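Local coordinates for cellulose-binding protein (Saccharophagus degradans, PDB 2YHG), which probably acts in carbohydrate metabolism, its chain here joining a nucleoside hydrolase-like domain to a smaller C-terminal domain of the longer cellulose-binding protein, at residues A[137-142]-A[166-171]; A[195-200]-A[289-294]; A[222-227]-A[232-237]; A[374-379]-A[397-402]. One frame throughout, in Å; residues are numbered along the deposited sequence. Where two conformers were deposited one is given.

Contacts 1 and 3 and one segment of contact 2 lie in the nucleoside hydrolase-like domain, whereas contact 4 belongs to the C-terminal sheets. Contacts 1 and 2 lie on the surface; contact 1 is a lone salt bridge between the end of one helix and the turn linking two others, and contact 2 lets a lysine pack along a loop and bond to its backbone. Contact 3, nested within the loop that contact 2 closes, is partly buried and lies across the chain's centre from contact 1; hydrogen bonds from a glutamine side-chain amide and CH-pi packing join its segments, with a zinc ligand alongside. Contact 4, also partly buried, has no cross-segment hydrogen bond and relies on alanines over aromatic faces.

Contact 1: A[137-142]-A[166-171]; sequences AVDKDD and NTRSQA
Asp139 and Arg168 meet in a two-pronged salt bridge that spans the gap between two backbones, their CA atoms 12.2 Å apart. From CB of Arg168 the chain sets out with CG beside the backbone N and anti to the carbonyl carbon (chi1 -53°), then runs extended to NE, and this reach carries the guanidinium across the gap. CB, CG and CD serve as the arm; of the guanidinium, NH1 and NH2 make the bonds. Its CZ stands 3.6 Å from Asp139 OD2. NH1 of Arg168 gives a nearly straight bond to Asp139 OD1 (2.9 Å, 179°), while NH2 of Arg168 gives a more bent one to Asp139 OD2 (2.8 Å), using the syn lone pair of that oxygen. The grip is end-on, one nitrogen to each oxygen, with the two planes twisted 33° apart, and two bonds restrict rotation of both groups. Aspartate suits the partner's place because its short stem presents both oxygens from the last turn of its helix. Phe176 of helix 170-178 touches both side chains, and the pair thus bridges the end of helix 129-139 to the link between helices 155-167 and 170-178 at the protein surface.

Contact 2: A[195-200]-A[289-294]; sequences LAKNFP and AVYDTY
Lys197 lies along the loop 289-294, and the carbon part of its side chain makes the close packing of this contact. Its CB stands 4.1 Å from CB of Tyr294 and equally far from CD1 of Tyr291, meeting the latter ring obliquely. With CG anti to the backbone N (chi1 174°) and a bend at chi2, the lysine chain leaves the helix and passes the carbonyl of Tyr291, where CE of Lys197 comes to 3.2 Å from Tyr291 O. Backbones are also close here: CA of Lys197 and CA of Tyr294 are 5.0 Å apart. CB of Ala196, the preceding residue, also points toward the loop.

The outer part is looser and polar. NZ of Lys197 donates to Thr293 O at 2.9 Å, approaching from above the carbonyl plane, 36° out of it, and thereby ties the helix to the backbone just beyond the cis peptide bond between Asp292 and Thr293. CB of Asp292 and CB of Thr293 point away from the helix, and both residues are exposed. A lysine fits this border well, since its methylenes pack against tyrosines while its ammonium reaches the polar outer part. Asp292 instead pairs with Arg279, and the hydroxyl of Tyr294 bonds to Val278 O and Arg279; these bonds tie the loop to residues 278-279. Leu195 and Phe199, meanwhile, pack against helix 155-167. This is helix-to-loop packing at the periphery of the nucleoside hydrolase-like alpha/beta fold, joining the end of helix 190-198 to the loop that leads into strand 295-298.

Contact 3: A[222-227]-A[232-237]; sequences NHIQSH and AVYPNR. With ZN (zinc ion), chain I.
A partly buried helix-to-loop contact joins helix 217-225 to the chain that follows the short helix 228-232, and Gln225 and Tyr234 carry it. The amide of Gln225 does the polar work. Its NE2 donates to Tyr234 O at 2.9 Å, almost straight (171°), and to Asn236 OD1 at 2.8 Å, with both acceptors close to the amide plane. Two bonds on one nitrogen hold that amide against rotation, and glutamine suits the place because its long extended stem brings an NH2 group to two oxygens of the loop. On the way, CG of Gln225 passes 3.7 Å from CD1 of Tyr234. The amide stands nearly upright to the ring, the planes 82° apart.

Apolar packing backs this up. CG2 of Ile224 sits over one face of the Tyr234 ring in a CH-pi contact, 4.0 Å from its centroid. A branched residue serves well here: CG2 meets the ring, and the side chain also touches Phe315 and Met319 of helix 308-323. The hydroxyl of Tyr234 bonds to Glu242.

Two residues after Gln225, His227 binds zinc through NE2 at 2.1 Å, and its ND1 donates to Ser226 OG, which orients the imidazole. One of the waters on the ion donates to His223 O and another bonds to His223 ND1. Gln225 further belongs to a magnesium site with Gly228. The Gln225-Tyr234 packing thus lies next to a zinc site of the nucleoside hydrolase-like domain, in which His227, Asp320 and three waters bind the metal.

Contact 4: A[374-379]-A[397-402]; sequences YSWSHY and ASANVQ. With EDO (1,2-ethanediol), chain K.
Face-to-face packing of two beta sheets in the C-terminal domain sets small methyl groups on aromatic faces. CB of Ala397, just ahead of strand 398-402, stands over the middle of the Tyr374 ring, 3.6 Å from its centroid and 5° off the normal. Within that strand, CB of Ala399 covers the five-membered ring of Trp376 in a second CH-pi contact, 3.5 Å from its centroid. Alanine suits both places because a bare methyl lets the broad rings come close. Trp376 has CG anti to the carbonyl carbon (chi1 -61°), which carries the indole across to the other strand. There its edge meets Ala397 O, 3.5 Å from CZ2 of Trp376, while its NE1 hydrogen-bonds to Ser396 O, satisfying the polar atom of a buried ring.

Farther along, Ser377 OG shares a hydrogen bond of 2.9 Å with O2 of a 1,2-ethanediol, probably from the crystallisation liquor, whose C2 lies over one face of Tyr379. Strand 372-378 pairs with strand 411-420, and strand 398-402 lies between strands 356-360 and 391-392, with Trp376 between the layers touching Leu359, Ile391, Ile414 and Leu416.

Contact 1: A[137-142]-A[166-171]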
loop_
_atom_site.group_PDB
_atom_site.type_symbol
_atom_site.label_atom_id
_atom_site.label_comp_id
_atom_site.label_asym_id
_atom_site.label_seq_id
_atom_site.Cartn_x
_atom_site.Cartn_y
_atom_site.Cartn_z
ATOM N N ALA A 137 10.853 -10.251 11.155
ATOM C CA ALA A 137 10.347 -10.266 9.777
ATOM C C ALA A 137 11.431 -9.898 8.792
ATOM O O ALA A 137 11.595 -10.551 7.750
ATOM C CB ALA A 137 9.172 -9.305 9.651
ATOM N N VAL A 138 12.204 -8.868 9.082
ATOM C CA VAL A 138 13.277 -8.458 8.191
ATOM C C VAL A 138 14.336 -9.539 8.096
ATOM O O VAL A 138 14.887 -9.783 7.021
ATOM C CB VAL A 138 13.869 -7.116 8.612
ATOM C CG1 VAL A 138 15.075 -6.763 7.734
ATOM C CG2 VAL A 138 12.789 -6.009 8.544
ATOM N N ASP A 139 14.602 -10.240 9.197
ATOM C CA ASP A 139 15.595 -11.287 9.216
ATOM C C ASP A 139 15.152 -12.532 8.448
ATOM O O ASP A 139 15.980 -13.351 8.092
ATOM C CB ASP A 139 15.932 -11.679 10.648
ATOM C CG ASP A 139 16.792 -10.673 11.390
ATOM O OD1 ASP A 139 17.396 -9.801 10.770
ATOM O OD2 ASP A 139 16.921 -10.875 12.619
ATOM N N LYS A 140 13.852 -12.759 8.291
ATOM C CA LYS A 140 13.326 -14.003 7.739
ATOM C C LYS A 140 13.918 -14.262 6.358
ATOM O O LYS A 140 14.089 -13.344 5.550
ATOM C CB LYS A 140 11.803 -13.922 7.674
ATOM C CG LYS A 140 11.071 -15.192 7.390
ATOM C CD LYS A 140 9.557 -15.002 7.444
ATOM C CE LYS A 140 8.791 -16.273 7.206
ATOM N NZ LYS A 140 7.342 -16.016 7.100
ATOM N N ASP A 141 14.058 -15.545 6.047
ATOM C CA ASP A 141 14.602 -16.011 4.771
ATOM C C ASP A 141 13.542 -16.017 3.689
ATOM O O ASP A 141 13.399 -16.973 2.937
ATOM C CB ASP A 141 15.265 -17.397 4.902
ATOM C CG ASP A 141 14.261 -18.492 5.119
ATOM O OD1 ASP A 141 13.173 -18.219 5.679
ATOM O OD2 ASP A 141 14.571 -19.644 4.735
ATOM N N ASP A 142 12.855 -14.896 3.528
ATOM C CA ASP A 142 11.945 -14.662 2.421
ATOM C C ASP A 142 12.626 -13.600 1.561
ATOM O O ASP A 142 12.966 -12.540 2.071
ATOM C CB ASP A 142 10.621 -14.179 3.036
ATOM C CG ASP A 142 9.502 -14.056 2.039
ATOM O OD1 ASP A 142 9.725 -13.631 0.893
ATOM O OD2 ASP A 142 8.317 -14.215 2.476
ATOM N N ASN A 166 22.772 -1.496 17.275
ATOM C CA ASN A 166 23.435 -1.588 18.574
ATOM C C ASN A 166 24.046 -2.952 18.836
ATOM O O ASN A 166 24.821 -3.087 19.744
ATOM C CB ASN A 166 22.421 -1.265 19.693
ATOM C CG ASN A 166 23.024 -1.229 21.057
ATOM O OD1 ASN A 166 22.609 -1.976 21.957
ATOM N ND2 ASN A 166 23.849 -0.240 21.283
ATOM N N THR A 167 23.650 -3.959 18.073
ATOM C CA THR A 167 24.017 -5.336 18.379
ATOM C C THR A 167 24.679 -6.098 17.245
ATOM O O THR A 167 25.140 -7.229 17.484
ATOM C CB THR A 167 22.806 -6.155 18.865
ATOM O OG1 THR A 167 21.798 -6.153 17.840
ATOM C CG2 THR A 167 22.224 -5.593 20.167
ATOM N N ARG A 168 24.707 -5.550 16.036
ATOM C CA ARG A 168 25.202 -6.261 14.857
ATOM C C ARG A 168 26.303 -5.484 14.172
ATOM O O ARG A 168 26.572 -4.317 14.476
ATOM C CB ARG A 168 24.078 -6.563 13.859
ATOM C CG ARG A 168 22.919 -7.289 14.514
ATOM C CD ARG A 168 22.025 -7.959 13.494
ATOM N NE ARG A 168 20.806 -8.421 14.119
ATOM C CZ ARG A 168 19.737 -8.861 13.448
ATOM N NH1 ARG A 168 19.715 -8.854 12.138
ATOM N NH2 ARG A 168 18.659 -9.237 14.109
ATOM N N SER A 169 27.002 -6.149 13.271
ATOM C CA SER A 169 28.059 -5.496 12.506
ATOM C C SER A 169 27.488 -4.499 11.514
ATOM O O SER A 169 26.277 -4.542 11.163
ATOM C CB SER A 169 28.852 -6.545 11.728
ATOM O OG SER A 169 28.092 -7.043 10.643
ATOM N N GLN A 170 28.347 -3.633 10.979
ATOM C CA GLN A 170 27.930 -2.722 9.937
ATOM C C GLN A 170 27.333 -3.472 8.748
ATOM O O GLN A 170 26.321 -3.041 8.190
ATOM C CB GLN A 170 29.100 -1.870 9.472
ATOM C CG GLN A 170 28.712 -0.817 8.457
ATOM C CD GLN A 170 27.833 0.246 9.053
ATOM O OE1 GLN A 170 28.078 0.744 10.156
ATOM N NE2 GLN A 170 26.773 0.590 8.337
ATOM N N ALA A 171 27.996 -4.525 8.294
ATOM C CA ALA A 171 27.497 -5.276 7.149
ATOM C C ALA A 171 26.108 -5.850 7.434
ATOM O O ALA A 171 25.233 -5.858 6.546
ATOM C CB ALA A 171 28.475 -6.423 6.802
#

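Contact 2: A[195-200]-A[289-294]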
loop_
_atom_site.group_PDB
_atom_site.type_symbol
_atom_site.label_atom_id
_atom_site.label_comp_id
_atom_site.label_asym_id
_atom_site.label_seq_id
_atom_site.Cartn_x
_atom_site.Cartn_y
_atom_site.Cartn_z
ATOM N N LEU A 195 15.251 8.018 11.382
ATOM C CA LEU A 195 15.543 6.955 10.431
ATOM C C LEU A 195 16.030 7.479 9.100
ATOM O O LEU A 195 17.036 6.997 8.547
ATOM C CB LEU A 195 14.305 6.076 10.194
ATOM C CG LEU A 195 13.948 5.082 11.305
ATOM C CD1 LEU A 195 12.544 4.548 11.117
ATOM C CD2 LEU A 195 14.959 3.945 11.342
ATOM N N ALA A 196 15.320 8.444 8.525
ATOM C CA ALA A 196 15.677 8.959 7.197
ATOM C C ALA A 196 17.052 9.615 7.218
ATOM O O ALA A 196 17.806 9.486 6.260
ATOM C CB ALA A 196 14.613 9.930 6.721
ATOM N N LYS A 197 17.367 10.311 8.300
ATOM C CA LYS A 197 18.656 10.982 8.423
ATOM C C LYS A 197 19.782 9.969 8.598
ATOM O O LYS A 197 20.868 10.124 8.008
ATOM C CB LYS A 197 18.604 11.946 9.618
ATOM C CG LYS A 197 19.916 12.630 9.973
ATOM C CD LYS A 197 20.474 13.441 8.832
ATOM C CE LYS A 197 21.549 14.405 9.326
ATOM N NZ LYS A 197 22.085 15.202 8.218
ATOM N N ASN A 198 19.590 9.008 9.494
ATOM C CA ASN A 198 20.686 8.135 9.870
ATOM C C ASN A 198 20.895 6.980 8.917
ATOM O O ASN A 198 21.978 6.375 8.912
ATOM C CB ASN A 198 20.486 7.623 11.295
ATOM C CG ASN A 198 20.846 8.682 12.322
ATOM O OD1 ASN A 198 22.007 8.772 12.677
ATOM N ND2 ASN A 198 19.914 9.494 12.739
ATOM N N PHE A 199 19.872 6.625 8.137
ATOM C CA PHE A 199 19.933 5.481 7.263
ATOM C C PHE A 199 19.506 5.906 5.872
ATOM O O PHE A 199 18.407 5.584 5.414
ATOM C CB PHE A 199 19.085 4.322 7.807
ATOM C CG PHE A 199 19.449 3.971 9.215
ATOM C CD1 PHE A 199 20.549 3.182 9.522
ATOM C CD2 PHE A 199 18.780 4.548 10.271
ATOM C CE1 PHE A 199 20.941 2.993 10.880
ATOM C CE2 PHE A 199 19.189 4.390 11.573
ATOM C CZ PHE A 199 20.248 3.602 11.870
ATOM N N PRO A 200 20.351 6.687 5.185
ATOM C CA PRO A 200 19.940 7.231 3.898
ATOM C C PRO A 200 19.716 6.166 2.824
ATOM O O PRO A 200 19.091 6.461 1.816
ATOM C CB PRO A 200 21.093 8.166 3.515
ATOM C CG PRO A 200 22.243 7.695 4.322
ATOM C CD PRO A 200 21.665 7.215 5.593
ATOM N N ALA A 289 13.705 19.687 12.311
ATOM C CA ALA A 289 14.767 20.551 11.850
ATOM C C ALA A 289 16.124 20.157 12.408
ATOM O O ALA A 289 17.163 20.442 11.777
ATOM C CB ALA A 289 14.471 22.012 12.192
ATOM N N VAL A 290 16.158 19.539 13.581
ATOM C CA VAL A 290 17.434 19.155 14.167
ATOM C C VAL A 290 18.157 18.102 13.325
ATOM O O VAL A 290 19.373 17.961 13.459
ATOM C CB VAL A 290 17.305 18.701 15.623
ATOM C CG1 VAL A 290 16.640 19.782 16.462
ATOM C CG2 VAL A 290 16.610 17.333 15.730
ATOM N N TYR A 291 17.424 17.404 12.455
ATOM C CA TYR A 291 17.978 16.395 11.587
ATOM C C TYR A 291 18.419 16.931 10.239
ATOM O O TYR A 291 18.913 16.182 9.408
ATOM C CB TYR A 291 16.955 15.280 11.383
ATOM C CG TYR A 291 16.634 14.549 12.656
ATOM C CD1 TYR A 291 17.529 13.668 13.199
ATOM C CD2 TYR A 291 15.456 14.787 13.340
ATOM C CE1 TYR A 291 17.255 13.016 14.395
ATOM C CE2 TYR A 291 15.165 14.141 14.538
ATOM C CZ TYR A 291 16.090 13.258 15.055
ATOM O OH TYR A 291 15.867 12.611 16.253
ATOM N N ASP A 292 18.243 18.226 9.994
ATOM C CA ASP A 292 18.587 18.724 8.643
ATOM C C ASP A 292 20.095 18.498 8.388
ATOM O O ASP A 292 20.900 18.624 9.306
ATOM C CB ASP A 292 18.304 20.221 8.535
ATOM C CG ASP A 292 16.810 20.569 8.482
ATOM O OD1 ASP A 292 15.947 19.635 8.286
ATOM O OD2 ASP A 292 16.476 21.760 8.606
ATOM N N THR A 293 20.500 18.222 7.130
ATOM C CA THR A 293 19.602 17.955 6.008
ATOM C C THR A 293 19.282 16.462 5.947
ATOM O O THR A 293 20.154 15.630 6.113
ATOM C CB THR A 293 20.297 18.331 4.665
ATOM O OG1 THR A 293 20.897 19.629 4.826
ATOM C CG2 THR A 293 19.319 18.304 3.514
ATOM N N TYR A 294 17.999 16.161 5.702
ATOM C CA TYR A 294 17.551 14.803 5.476
ATOM C C TYR A 294 16.641 14.773 4.273
ATOM O O TYR A 294 16.000 15.769 3.950
ATOM C CB TYR A 294 16.848 14.200 6.711
ATOM C CG TYR A 294 15.578 14.898 7.087
ATOM C CD1 TYR A 294 15.586 15.986 7.947
ATOM C CD2 TYR A 294 14.365 14.517 6.535
ATOM C CE1 TYR A 294 14.433 16.660 8.254
ATOM C CE2 TYR A 294 13.187 15.230 6.805
ATOM C CZ TYR A 294 13.252 16.317 7.640
ATOM O OH TYR A 294 12.137 17.094 7.899
#

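Contact 3: A[222-227]-A[232-237]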
loop_
_atom_site.group_PDB
_atom_site.type_symbol
_atom_site.label_atom_id
_atom_site.label_comp_id
_atom_site.label_asym_id
_atom_site.label_seq_id
_atom_site.Cartn_x
_atom_site.Cartn_y
_atom_site.Cartn_z
ATOM N N ASN A 222 -23.800 3.585 3.540
ATOM C CA ASN A 222 -24.568 2.658 2.734
ATOM C C ASN A 222 -23.827 1.403 2.325
ATOM O O ASN A 222 -24.424 0.326 2.293
ATOM C CB ASN A 222 -25.127 3.362 1.514
ATOM C CG ASN A 222 -26.182 4.386 1.875
ATOM O OD1 ASN A 222 -26.103 5.527 1.463
ATOM N ND2 ASN A 222 -27.220 3.950 2.570
ATOM N N HIS A 223 -22.552 1.526 1.954
ATOM C CA HIS A 223 -21.814 0.405 1.364
ATOM C C HIS A 223 -20.905 -0.309 2.333
ATOM O O HIS A 223 -20.504 -1.440 2.082
ATOM C CB HIS A 223 -21.006 0.833 0.141
ATOM C CG HIS A 223 -21.872 1.256 -0.991
ATOM N ND1 HIS A 223 -22.804 0.427 -1.574
ATOM C CD2 HIS A 223 -21.962 2.446 -1.626
ATOM C CE1 HIS A 223 -23.455 1.107 -2.498
ATOM N NE2 HIS A 223 -22.926 2.314 -2.592
ATOM N N ILE A 224 -20.529 0.356 3.435
ATOM C CA ILE A 224 -19.509 -0.143 4.344
ATOM C C ILE A 224 -20.090 -0.453 5.728
ATOM O O ILE A 224 -20.130 -1.590 6.152
ATOM C CB ILE A 224 -18.285 0.813 4.442
ATOM C CG1 ILE A 224 -17.763 1.225 3.049
ATOM C CG2 ILE A 224 -17.201 0.186 5.310
ATOM C CD1 ILE A 224 -17.325 0.108 2.122
ATOM N N GLN A 225 -20.558 0.587 6.409
ATOM C CA GLN A 225 -20.895 0.492 7.818
ATOM C C GLN A 225 -22.106 -0.387 8.099
ATOM O O GLN A 225 -22.242 -0.946 9.175
ATOM C CB GLN A 225 -21.109 1.906 8.353
ATOM C CG GLN A 225 -19.814 2.700 8.376
ATOM C CD GLN A 225 -20.003 4.132 8.753
ATOM O OE1 GLN A 225 -20.719 4.856 8.074
ATOM N NE2 GLN A 225 -19.354 4.561 9.829
ATOM N N SER A 226 -22.979 -0.519 7.102
ATOM C CA SER A 226 -24.168 -1.336 7.197
ATOM C C SER A 226 -23.886 -2.806 6.986
ATOM O O SER A 226 -24.798 -3.617 7.120
ATOM C CB SER A 226 -25.195 -0.848 6.192
ATOM O OG SER A 226 -24.636 -0.960 4.906
ATOM N N HIS A 227 -22.685 -3.147 6.516
ATOM C CA HIS A 227 -22.379 -4.514 6.084
ATOM C C HIS A 227 -21.765 -5.376 7.199
ATOM O O HIS A 227 -20.547 -5.568 7.279
ATOM C CB HIS A 227 -21.489 -4.480 4.842
ATOM C CG HIS A 227 -22.190 -4.087 3.576
ATOM N ND1 HIS A 227 -23.056 -3.019 3.486
ATOM C CD2 HIS A 227 -22.119 -4.611 2.325
ATOM C CE1 HIS A 227 -23.482 -2.895 2.242
ATOM N NE2 HIS A 227 -22.891 -3.817 1.506
ATOM N N ALA A 232 -19.843 -2.705 11.406
ATOM C CA ALA A 232 -20.224 -2.188 12.706
ATOM C C ALA A 232 -19.007 -1.672 13.505
ATOM O O ALA A 232 -19.174 -0.945 14.483
ATOM C CB ALA A 232 -20.975 -3.253 13.491
ATOM N N VAL A 233 -17.794 -2.077 13.137
ATOM C CA VAL A 233 -16.589 -1.544 13.779
ATOM C C VAL A 233 -15.834 -0.538 12.890
ATOM O O VAL A 233 -14.706 -0.150 13.210
ATOM C CB VAL A 233 -15.649 -2.680 14.270
ATOM C CG1 VAL A 233 -16.330 -3.534 15.324
ATOM C CG2 VAL A 233 -15.143 -3.517 13.126
ATOM N N TYR A 234 -16.471 -0.090 11.813
ATOM C CA TYR A 234 -15.944 0.984 10.956
ATOM C C TYR A 234 -16.581 2.280 11.429
ATOM O O TYR A 234 -17.762 2.506 11.178
ATOM C CB TYR A 234 -16.281 0.694 9.498
ATOM C CG TYR A 234 -15.635 1.652 8.524
ATOM C CD1 TYR A 234 -16.114 2.921 8.345
ATOM C CD2 TYR A 234 -14.528 1.284 7.739
ATOM C CE1 TYR A 234 -15.520 3.837 7.496
ATOM C CE2 TYR A 234 -13.915 2.196 6.864
ATOM C CZ TYR A 234 -14.415 3.460 6.751
ATOM O OH TYR A 234 -13.840 4.406 5.964
ATOM N N PRO A 235 -15.857 3.140 12.141
ATOM C CA PRO A 235 -16.511 4.309 12.738
ATOM C C PRO A 235 -16.689 5.432 11.720
ATOM O O PRO A 235 -16.016 5.441 10.682
ATOM C CB PRO A 235 -15.524 4.736 13.808
ATOM C CG PRO A 235 -14.173 4.334 13.230
ATOM C CD PRO A 235 -14.452 3.022 12.570
ATOM N N ASN A 236 -17.556 6.382 12.039
ATOM C CA ASN A 236 -17.666 7.589 11.253
ATOM C C ASN A 236 -16.365 8.384 11.295
ATOM O O ASN A 236 -15.598 8.356 12.258
ATOM C CB ASN A 236 -18.787 8.465 11.806
ATOM C CG ASN A 236 -20.152 7.962 11.466
ATOM O OD1 ASN A 236 -20.336 7.100 10.615
ATOM N ND2 ASN A 236 -21.148 8.562 12.085
ATOM N N ARG A 237 -16.171 9.141 10.224
ATOM C CA ARG A 237 -15.158 10.171 10.144
ATOM C C ARG A 237 -15.304 11.228 11.234
ATOM O O ARG A 237 -16.395 11.686 11.524
ATOM C CB ARG A 237 -15.324 10.852 8.785
ATOM C CG ARG A 237 -14.346 11.945 8.493
ATOM C CD ARG A 237 -14.650 12.578 7.170
ATOM N NE ARG A 237 -15.988 13.164 7.092
ATOM C CZ ARG A 237 -16.338 14.288 7.701
ATOM N NH1 ARG A 237 -15.410 15.099 8.225
ATOM N NH2 ARG A 237 -17.603 14.667 7.700
HETATM ZN ZN ZN I . -22.802 -3.656 -0.596
HETATM O O HOH W 1 -20.971 -2.713 -0.282
HETATM O O HOH W 2 -23.812 -1.858 -0.702
HETATM O O HOH W 3 -22.657 -3.451 -2.697
#

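Contact 4: A[374-379]-A[397-402]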
loop_
_atom_site.group_PDB
_atom_site.type_symbol
_atom_site.label_atom_id
_atom_site.label_comp_id
_atom_site.label_asym_id
_atom_site.label_seq_id
_atom_site.Cartn_x
_atom_site.Cartn_y
_atom_site.Cartn_z
ATOM N N TYR A 374 -11.512 -2.906 -21.972
ATOM C CA TYR A 374 -10.086 -2.818 -22.014
ATOM C C TYR A 374 -9.737 -1.378 -22.285
ATOM O O TYR A 374 -10.264 -0.776 -23.227
ATOM C CB TYR A 374 -9.542 -3.705 -23.147
ATOM C CG TYR A 374 -9.966 -5.143 -23.070
ATOM C CD1 TYR A 374 -11.183 -5.554 -23.592
ATOM C CD2 TYR A 374 -9.131 -6.112 -22.539
ATOM C CE1 TYR A 374 -11.589 -6.894 -23.493
ATOM C CE2 TYR A 374 -9.528 -7.420 -22.446
ATOM C CZ TYR A 374 -10.747 -7.821 -22.904
ATOM O OH TYR A 374 -11.071 -9.166 -22.873
ATOM N N SER A 375 -8.780 -0.840 -21.514
ATOM C CA SER A 375 -8.294 0.503 -21.751
ATOM C C SER A 375 -6.770 0.555 -21.591
ATOM O O SER A 375 -6.261 0.319 -20.498
ATOM C CB SER A 375 -8.958 1.460 -20.782
ATOM O OG SER A 375 -8.583 2.796 -21.039
ATOM N N TRP A 376 -6.072 0.915 -22.669
ATOM C CA TRP A 376 -4.625 1.023 -22.666
ATOM C C TRP A 376 -4.227 2.475 -22.591
ATOM O O TRP A 376 -4.751 3.287 -23.368
ATOM C CB TRP A 376 -4.043 0.408 -23.934
ATOM C CG TRP A 376 -4.345 -1.049 -24.081
ATOM C CD1 TRP A 376 -5.404 -1.614 -24.755
ATOM C CD2 TRP A 376 -3.527 -2.124 -23.645
ATOM N NE1 TRP A 376 -5.276 -2.957 -24.768
ATOM C CE2 TRP A 376 -4.142 -3.306 -24.088
ATOM C CE3 TRP A 376 -2.354 -2.203 -22.897
ATOM C CZ2 TRP A 376 -3.601 -4.554 -23.837
ATOM C CZ3 TRP A 376 -1.818 -3.440 -22.645
ATOM C CH2 TRP A 376 -2.439 -4.604 -23.106
ATOM N N SER A 377 -3.254 2.799 -21.747
ATOM C CA SER A 377 -2.805 4.156 -21.610
ATOM C C SER A 377 -1.297 4.247 -21.471
ATOM O O SER A 377 -0.631 3.301 -21.054
ATOM C CB SER A 377 -3.485 4.821 -20.400
ATOM O OG SER A 377 -3.137 4.141 -19.223
ATOM N N HIS A 378 -0.739 5.375 -21.890
ATOM C CA HIS A 378 0.658 5.696 -21.653
ATOM C C HIS A 378 0.803 6.429 -20.329
ATOM O O HIS A 378 0.304 7.565 -20.176
ATOM C CB HIS A 378 1.191 6.590 -22.785
ATOM C CG HIS A 378 2.597 7.010 -22.552
ATOM N ND1 HIS A 378 3.082 8.242 -22.924
ATOM C CD2 HIS A 378 3.631 6.364 -21.958
ATOM C CE1 HIS A 378 4.328 8.354 -22.508
ATOM N NE2 HIS A 378 4.688 7.231 -21.903
ATOM N N TYR A 379 1.467 5.809 -19.367
ATOM C CA TYR A 379 1.640 6.429 -18.030
ATOM C C TYR A 379 2.912 7.251 -18.044
ATOM O O TYR A 379 3.939 6.942 -17.432
ATOM C CB TYR A 379 1.660 5.320 -16.980
ATOM C CG TYR A 379 1.352 5.783 -15.565
ATOM C CD1 TYR A 379 1.308 7.124 -15.202
ATOM C CD2 TYR A 379 1.090 4.866 -14.590
ATOM C CE1 TYR A 379 0.997 7.508 -13.922
ATOM C CE2 TYR A 379 0.756 5.231 -13.312
ATOM C CZ TYR A 379 0.726 6.561 -12.969
ATOM O OH TYR A 379 0.416 6.896 -11.672
ATOM N N ALA A 397 -9.036 -5.055 -26.767
ATOM C CA ALA A 397 -8.148 -6.007 -26.120
ATOM C C ALA A 397 -6.768 -6.037 -26.749
ATOM O O ALA A 397 -5.776 -6.208 -26.051
ATOM C CB ALA A 397 -8.767 -7.396 -26.130
ATOM N N SER A 398 -6.716 -5.904 -28.064
ATOM C CA SER A 398 -5.491 -6.062 -28.796
ATOM C C SER A 398 -5.017 -4.702 -29.309
ATOM O O SER A 398 -5.605 -4.143 -30.227
ATOM C CB SER A 398 -5.767 -7.036 -29.945
ATOM O OG SER A 398 -4.677 -7.126 -30.792
ATOM N N ALA A 399 -4.016 -4.148 -28.649
ATOM C CA ALA A 399 -3.489 -2.800 -28.913
ATOM C C ALA A 399 -2.075 -2.869 -29.517
ATOM O O ALA A 399 -1.388 -3.896 -29.441
ATOM C CB ALA A 399 -3.505 -1.936 -27.633
ATOM N N ASN A 400 -1.616 -1.746 -30.066
ATOM C CA ASN A 400 -0.268 -1.681 -30.652
ATOM C C ASN A 400 0.370 -0.381 -30.268
ATOM O O ASN A 400 -0.179 0.688 -30.507
ATOM C CB ASN A 400 -0.230 -1.839 -32.189
ATOM C CG ASN A 400 -0.476 -3.228 -32.616
ATOM O OD1 ASN A 400 0.425 -4.061 -32.657
ATOM N ND2 ASN A 400 -1.744 -3.541 -32.858
ATOM N N VAL A 401 1.540 -0.479 -29.654
ATOM C CA VAL A 401 2.283 0.665 -29.162
ATOM C C VAL A 401 3.377 1.025 -30.140
ATOM O O VAL A 401 4.213 0.195 -30.486
ATOM C CB VAL A 401 2.900 0.342 -27.782
ATOM C CG1 VAL A 401 3.636 1.567 -27.263
ATOM C CG2 VAL A 401 1.857 -0.127 -26.813
ATOM N N GLN A 402 3.398 2.281 -30.574
ATOM C CA GLN A 402 4.460 2.773 -31.425
ATOM C C GLN A 402 5.589 3.300 -30.559
ATOM O O GLN A 402 5.418 4.316 -29.881
ATOM C CB GLN A 402 3.904 3.862 -32.337
ATOM C CG GLN A 402 3.015 3.311 -33.396
ATOM C CD GLN A 402 2.659 4.344 -34.429
ATOM O OE1 GLN A 402 1.765 5.143 -34.205
ATOM N NE2 GLN A 402 3.464 4.448 -35.483
HETATM C C1 EDO K . -3.681 5.492 -16.194
HETATM O O1 EDO K . -4.429 6.704 -16.344
HETATM C C2 EDO K . -2.177 5.705 -16.249
HETATM O O2 EDO K . -1.801 6.130 -17.552
#